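Local coordinates for protein carboxypeptidase 1 (Deinococcus radiodurans str. R1, PDB 5GIV) that probably removes amino acids one at a time from the C-terminus of peptides with broad specificity, as a zinc-dependent metallocarboxypeptidase of the M32 family, at residues G173-F176 with A177-A181; T350-D353 with E354-N358. One frame throughout, in Å; residues are numbered along the deposited sequence.

Following the chain from the N terminus, contact 1 comes first, entirely within helix 169-193, where it spans successive turns of the helix and closes no loop. Some 170 residues later, contact 2 closes a tight turn where the loop after helix 333-339 enters helix 357-372. The two are in series, neither nested nor crossing, and their centres lie about 15 Å apart on the same side of the chain's centre. They meet in space through Leu179 and Asn358, whose CD1 and ND2 atoms pack 3.7 Å apart. Together they join helix 169-193 to the start of helix 357-372, both also packed against helices 420-439 and 487-501.

Contact 1. Residues G173-F176 with A177-A181; sequences GQVF and AELRA
Val175 and Leu179, one helical turn apart, lie side by side and point the same way, with Val175 CG1 3.9 Å from Leu179 CD1. Val175 brings this methyl forward because CG1 is anti to its backbone N (chi1 173°), leaving CG2 turned back beside that N. Leu179 packs on the backbone as well, its CG 3.2 Å from Val175 O. The same carbonyl oxygen accepts Leu179 N at 2.9 Å; Leu179 thus meets Val175 O with both its N and its side chain. The next bond, Arg180 N to Phe176 O, is shorter still at 2.8 Å. The two preceding ones run from Ala177 N to Gly173 O (3.0 Å) and from Glu178 N to Gln174 O (3.1 Å). All four are the i to i+4 bonds of a regular alpha-helix.

The helix is two-sided. Phe176 and Leu179 are buried, whereas Gln174, Ala177 and Glu178 lie on the exposed, looser flank: the side chain of Gln174 does not touch the following turn, and Glu178 meets the preceding turn through CB, 3.5 Å from Gln174 O, while bordering helix 487-501 through Leu490.

On the buried side, Phe176 meets Phe365 of helix 357-372 edge-to-face, and Leu179 fits against Thr423 and Val427 of helix 420-439 and against Tyr489 and Leu490 of helix 487-501. Partly exposed Arg180 sends NH2 to hydrogen-bond Asn392 OD1 on helix 381-393, placing this segment of helix 169-193 against four other helices.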
ATOM      1  N   GLY A 173     -28.505 -25.153 -13.054  1.00 31.70           N
ATOM      2  CA  GLY A 173     -29.689 -25.720 -12.429  1.00 31.82           C
ATOM      3  C   GLY A 173     -29.568 -27.209 -12.177  1.00 32.01           C
ATOM      4  O   GLY A 173     -30.040 -27.716 -11.156  1.00 32.10           O
ATOM      5  N   GLN A 174     -28.926 -27.929 -13.099  1.00 44.22           N
ATOM      6  CA  GLN A 174     -28.761 -29.365 -12.913  1.00 44.44           C
ATOM      7  C   GLN A 174     -27.800 -29.662 -11.771  1.00 44.41           C
ATOM      8  O   GLN A 174     -28.021 -30.595 -10.993  1.00 44.57           O
ATOM      9  CB  GLN A 174     -28.279 -30.013 -14.212  1.00 44.57           C
ATOM     10  CG  GLN A 174     -29.079 -29.582 -15.441  1.00 44.59           C
ATOM     11  CD  GLN A 174     -28.809 -30.453 -16.664  1.00 44.74           C
ATOM     12  OE1 GLN A 174     -27.955 -31.344 -16.634  1.00 44.86           O
ATOM     13  NE2 GLN A 174     -29.540 -30.196 -17.748  1.00 44.73           N
ATOM     14  N   VAL A 175     -26.726 -28.880 -11.656  1.00 23.95           N
ATOM     15  CA  VAL A 175     -25.818 -29.041 -10.525  1.00 23.91           C
ATOM     16  C   VAL A 175     -26.546 -28.776  -9.212  1.00 23.89           C
ATOM     17  O   VAL A 175     -26.408 -29.529  -8.239  1.00 24.00           O
ATOM     18  CB  VAL A 175     -24.605 -28.109 -10.684  1.00 23.71           C
ATOM     19  CG1 VAL A 175     -23.756 -28.144  -9.426  1.00 23.68           C
ATOM     20  CG2 VAL A 175     -23.801 -28.490 -11.910  1.00 23.73           C
ATOM     21  N   PHE A 176     -27.346 -27.713  -9.169  1.00 23.57           N
ATOM     22  CA  PHE A 176     -28.058 -27.379  -7.941  1.00 23.52           C
ATOM     23  C   PHE A 176     -28.998 -28.506  -7.530  1.00 23.74           C
ATOM     24  O   PHE A 176     -29.002 -28.938  -6.371  1.00 23.78           O
ATOM     25  CB  PHE A 176     -28.832 -26.069  -8.132  1.00 23.37           C
ATOM     26  CG  PHE A 176     -27.965 -24.833  -8.126  1.00 23.17           C
ATOM     27  CD1 PHE A 176     -26.604 -24.919  -7.883  1.00 23.13           C
ATOM     28  CD2 PHE A 176     -28.517 -23.582  -8.390  1.00 23.05           C
ATOM     29  CE1 PHE A 176     -25.811 -23.783  -7.886  1.00 22.97           C
ATOM     30  CE2 PHE A 176     -27.735 -22.442  -8.397  1.00 22.89           C
ATOM     31  CZ  PHE A 176     -26.381 -22.539  -8.140  1.00 22.84           C
ATOM     32  N   ALA A 177     -29.806 -28.999  -8.473  1.00 25.53           N
ATOM     33  CA  ALA A 177     -30.744 -30.070  -8.150  1.00 25.75           C
ATOM     34  C   ALA A 177     -30.021 -31.290  -7.601  1.00 25.91           C
ATOM     35  O   ALA A 177     -30.448 -31.886  -6.602  1.00 26.00           O
ATOM     36  CB  ALA A 177     -31.561 -30.440  -9.388  1.00 25.87           C
ATOM     37  N   GLU A 178     -28.918 -31.671  -8.236  1.00 37.12           N
ATOM     38  CA  GLU A 178     -28.169 -32.832  -7.782  1.00 37.30           C
ATOM     39  C   GLU A 178     -27.584 -32.605  -6.388  1.00 37.20           C
ATOM     40  O   GLU A 178     -27.638 -33.499  -5.534  1.00 37.34           O
ATOM     41  CB  GLU A 178     -27.087 -33.157  -8.805  1.00 37.34           C
ATOM     42  CG  GLU A 178     -26.505 -34.533  -8.678  1.00 37.60           C
ATOM     43  CD  GLU A 178     -25.539 -34.821  -9.805  1.00 37.65           C
ATOM     44  OE1 GLU A 178     -25.480 -33.989 -10.743  1.00 37.48           O
ATOM     45  OE2 GLU A 178     -24.890 -35.894  -9.778  1.00 37.85           O
ATOM     46  N   LEU A 179     -27.013 -31.418  -6.135  1.00 21.77           N
ATOM     47  CA  LEU A 179     -26.461 -31.148  -4.807  1.00 21.66           C
ATOM     48  C   LEU A 179     -27.564 -31.098  -3.754  1.00 21.66           C
ATOM     49  O   LEU A 179     -27.398 -31.612  -2.642  1.00 21.70           O
ATOM     50  CB  LEU A 179     -25.660 -29.851  -4.804  1.00 21.41           C
ATOM     51  CG  LEU A 179     -24.419 -29.792  -5.698  1.00 21.37           C
ATOM     52  CD1 LEU A 179     -23.685 -28.456  -5.501  1.00 21.13           C
ATOM     53  CD2 LEU A 179     -23.503 -30.987  -5.483  1.00 21.50           C
ATOM     54  N   ARG A 180     -28.690 -30.465  -4.085  1.00 35.06           N
ATOM     55  CA  ARG A 180     -29.825 -30.410  -3.172  1.00 35.06           C
ATOM     56  C   ARG A 180     -30.324 -31.807  -2.821  1.00 35.31           C
ATOM     57  O   ARG A 180     -30.559 -32.121  -1.645  1.00 35.33           O
ATOM     58  CB  ARG A 180     -30.934 -29.579  -3.816  1.00 35.01           C
ATOM     59  CG  ARG A 180     -32.115 -29.240  -2.936  1.00 34.99           C
ATOM     60  CD  ARG A 180     -33.101 -28.402  -3.735  1.00 34.94           C
ATOM     61  NE  ARG A 180     -33.383 -27.118  -3.103  1.00 34.75           N
ATOM     62  CZ  ARG A 180     -33.680 -26.003  -3.771  1.00 34.64           C
ATOM     63  NH1 ARG A 180     -33.725 -26.006  -5.102  1.00 34.70           N
ATOM     64  NH2 ARG A 180     -33.932 -24.878  -3.109  1.00 34.46           N
ATOM     65  N   ALA A 181     -30.502 -32.664  -3.837  1.00 24.79           N
ATOM     66  CA  ALA A 181     -31.023 -34.012  -3.604  1.00 25.06           C
ATOM     67  C   ALA A 181     -30.097 -34.837  -2.723  1.00 25.13           C
ATOM     68  O   ALA A 181     -30.566 -35.642  -1.913  1.00 25.28           O
ATOM     69  CB  ALA A 181     -31.253 -34.733  -4.935  1.00 25.25           C
TER

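Contact 2. Residues T350-D353 with E354-N358; sequences TDAD and ELTYN
Asp353 folds its carboxylate over the turn that follows and grips it with both oxygens. OD1 accepts two backbone N-H groups, Leu355 N at 2.6 Å and Thr356 N at 2.9 Å. The first meets OD1 on its anti side, not far from the carboxylate plane; the second comes from above that plane, with the straighter N-H...O angle of 153°. OD2 takes the hydroxyl of Thr356, which donates from OG1 at 2.8 Å, again from above the plane, as the two side chains cross at about a right angle. The aspartate can reach forward over the turn because CG sits between its own backbone N and carbonyl carbon (chi1 61°), and Thr356 sets OG1 in the equivalent place (chi1 67°).

The bond from Leu355 N makes this an Asx turn. The carboxylate holds the N-H groups of Leu355 and Thr356 within residues 354-356, which have helical backbone angles but not yet the regular bonds, just ahead of helix 357-372. The one backbone-to-backbone bond across the turn, Tyr357 N to Asp353 O, is weak, at 3.1 Å and well bent. Beside it, Ala352 CB packs 4.0 Å from CD2 of the Tyr357 ring.

Further out, Ser344 N gives Asp353 OD2 a second hydrogen bond. Arg349 NH1 bonds Tyr357 OH, and Arg300 forms a cation-pi contact with the ring of Tyr357, a side chain that lies about 7 Å from the bound zinc ion and about 5 Å from the side chain of the zinc ligand Glu296. Glu354 turns instead toward helix 487-501, where Tyr492 and Tyr497 hydrogen-bond its carboxylate and Lys496 forms a salt bridge with OE1.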
ATOM      1  N   THR A 350     -21.069 -16.983   4.200  1.00 24.30           N
ATOM      2  CA  THR A 350     -19.615 -17.141   4.218  1.00 24.33           C
ATOM      3  C   THR A 350     -19.127 -18.053   5.340  1.00 24.39           C
ATOM      4  O   THR A 350     -18.034 -18.616   5.228  1.00 24.46           O
ATOM      5  CB  THR A 350     -18.921 -15.776   4.316  1.00 24.25           C
ATOM      6  OG1 THR A 350     -19.471 -15.025   5.401  1.00 24.19           O
ATOM      7  CG2 THR A 350     -19.106 -14.992   3.042  1.00 24.23           C
ATOM      8  N   ASP A 351     -19.899 -18.222   6.408  1.00 23.02           N
ATOM      9  CA  ASP A 351     -19.506 -19.081   7.518  1.00 23.07           C
ATOM     10  C   ASP A 351     -20.127 -20.473   7.462  1.00 23.17           C
ATOM     11  O   ASP A 351     -19.905 -21.270   8.375  1.00 23.21           O
ATOM     12  CB  ASP A 351     -19.891 -18.430   8.847  1.00 23.00           C
ATOM     13  CG  ASP A 351     -19.236 -17.084   9.045  1.00 22.95           C
ATOM     14  OD1 ASP A 351     -18.201 -16.816   8.395  1.00 22.98           O
ATOM     15  OD2 ASP A 351     -19.745 -16.306   9.882  1.00 22.88           O
ATOM     16  N   ALA A 352     -20.907 -20.781   6.432  1.00 20.73           N
ATOM     17  CA  ALA A 352     -21.680 -22.011   6.432  1.00 20.81           C
ATOM     18  C   ALA A 352     -20.775 -23.213   6.181  1.00 20.93           C
ATOM     19  O   ALA A 352     -19.749 -23.117   5.503  1.00 20.93           O
ATOM     20  CB  ALA A 352     -22.797 -21.940   5.389  1.00 20.83           C
ATOM     21  N   ASP A 353     -21.159 -24.343   6.767  1.00 17.96           N
ATOM     22  CA  ASP A 353     -20.368 -25.568   6.748  1.00 18.09           C
ATOM     23  C   ASP A 353     -20.360 -26.210   5.357  1.00 18.22           C
ATOM     24  O   ASP A 353     -21.055 -25.786   4.427  1.00 18.20           O
ATOM     25  CB  ASP A 353     -20.928 -26.552   7.760  1.00 18.16           C
ATOM     26  CG  ASP A 353     -22.354 -26.939   7.436  1.00 18.22           C
ATOM     27  OD1 ASP A 353     -22.551 -27.806   6.565  1.00 18.35           O
ATOM     28  OD2 ASP A 353     -23.281 -26.350   8.026  1.00 18.13           O
ATOM     29  N   GLU A 354     -19.596 -27.298   5.243  1.00 17.60           N
ATOM     30  CA  GLU A 354     -19.432 -27.968   3.960  1.00 17.72           C
ATOM     31  C   GLU A 354     -20.747 -28.514   3.420  1.00 17.81           C
ATOM     32  O   GLU A 354     -20.899 -28.670   2.202  1.00 17.87           O
ATOM     33  CB  GLU A 354     -18.433 -29.115   4.091  1.00 17.85           C
ATOM     34  CG  GLU A 354     -16.975 -28.698   4.096  1.00 17.80           C
ATOM     35  CD  GLU A 354     -16.045 -29.894   3.996  1.00 17.95           C
ATOM     36  OE1 GLU A 354     -16.041 -30.716   4.936  1.00 18.01           O
ATOM     37  OE2 GLU A 354     -15.340 -30.013   2.966  1.00 17.99           O
ATOM     38  N   LEU A 355     -21.694 -28.842   4.297  1.00 17.96           N
ATOM     39  CA  LEU A 355     -22.885 -29.542   3.839  1.00 18.08           C
ATOM     40  C   LEU A 355     -24.032 -28.607   3.479  1.00 18.00           C
ATOM     41  O   LEU A 355     -24.775 -28.885   2.532  1.00 18.08           O
ATOM     42  CB  LEU A 355     -23.345 -30.551   4.897  1.00 18.18           C
ATOM     43  CG  LEU A 355     -22.409 -31.733   5.145  1.00 18.34           C
ATOM     44  CD1 LEU A 355     -23.079 -32.746   6.044  1.00 18.43           C
ATOM     45  CD2 LEU A 355     -21.976 -32.361   3.815  1.00 18.47           C
ATOM     46  N   THR A 356     -24.222 -27.525   4.225  1.00 18.94           N
ATOM     47  CA  THR A 356     -25.336 -26.619   3.983  1.00 18.86           C
ATOM     48  C   THR A 356     -24.963 -25.411   3.133  1.00 18.73           C
ATOM     49  O   THR A 356     -25.858 -24.658   2.738  1.00 18.66           O
ATOM     50  CB  THR A 356     -25.935 -26.145   5.314  1.00 18.76           C
ATOM     51  OG1 THR A 356     -24.981 -25.330   6.004  1.00 18.62           O
ATOM     52  CG2 THR A 356     -26.310 -27.348   6.190  1.00 18.88           C
ATOM     53  N   TYR A 357     -23.681 -25.231   2.804  1.00 18.86           N
ATOM     54  CA  TYR A 357     -23.249 -24.008   2.132  1.00 18.73           C
ATOM     55  C   TYR A 357     -24.039 -23.761   0.853  1.00 18.75           C
ATOM     56  O   TYR A 357     -24.516 -22.647   0.609  1.00 18.65           O
ATOM     57  CB  TYR A 357     -21.751 -24.067   1.818  1.00 18.74           C
ATOM     58  CG  TYR A 357     -21.248 -22.797   1.145  1.00 18.62           C
ATOM     59  CD1 TYR A 357     -21.295 -22.644  -0.240  1.00 18.63           C
ATOM     60  CD2 TYR A 357     -20.757 -21.743   1.900  1.00 18.50           C
ATOM     61  CE1 TYR A 357     -20.844 -21.484  -0.845  1.00 18.52           C
ATOM     62  CE2 TYR A 357     -20.307 -20.579   1.301  1.00 18.41           C
ATOM     63  CZ  TYR A 357     -20.357 -20.456  -0.066  1.00 18.42           C
ATOM     64  OH  TYR A 357     -19.902 -19.302  -0.641  1.00 18.33           O
ATOM     65  N   ASN A 358     -24.177 -24.784   0.018  1.00 17.10           N
ATOM     66  CA  ASN A 358     -24.745 -24.565  -1.306  1.00 17.10           C
ATOM     67  C   ASN A 358     -26.194 -24.102  -1.243  1.00 17.09           C
ATOM     68  O   ASN A 358     -26.659 -23.425  -2.168  1.00 17.10           O
ATOM     69  CB  ASN A 358     -24.600 -25.841  -2.134  1.00 17.11           C
ATOM     70  CG  ASN A 358     -23.145 -26.238  -2.314  1.00 17.12           C
ATOM     71  OD1 ASN A 358     -22.305 -25.409  -2.641  1.00 17.14           O
ATOM     72  ND2 ASN A 358     -22.839 -27.500  -2.078  1.00 17.12           N
TER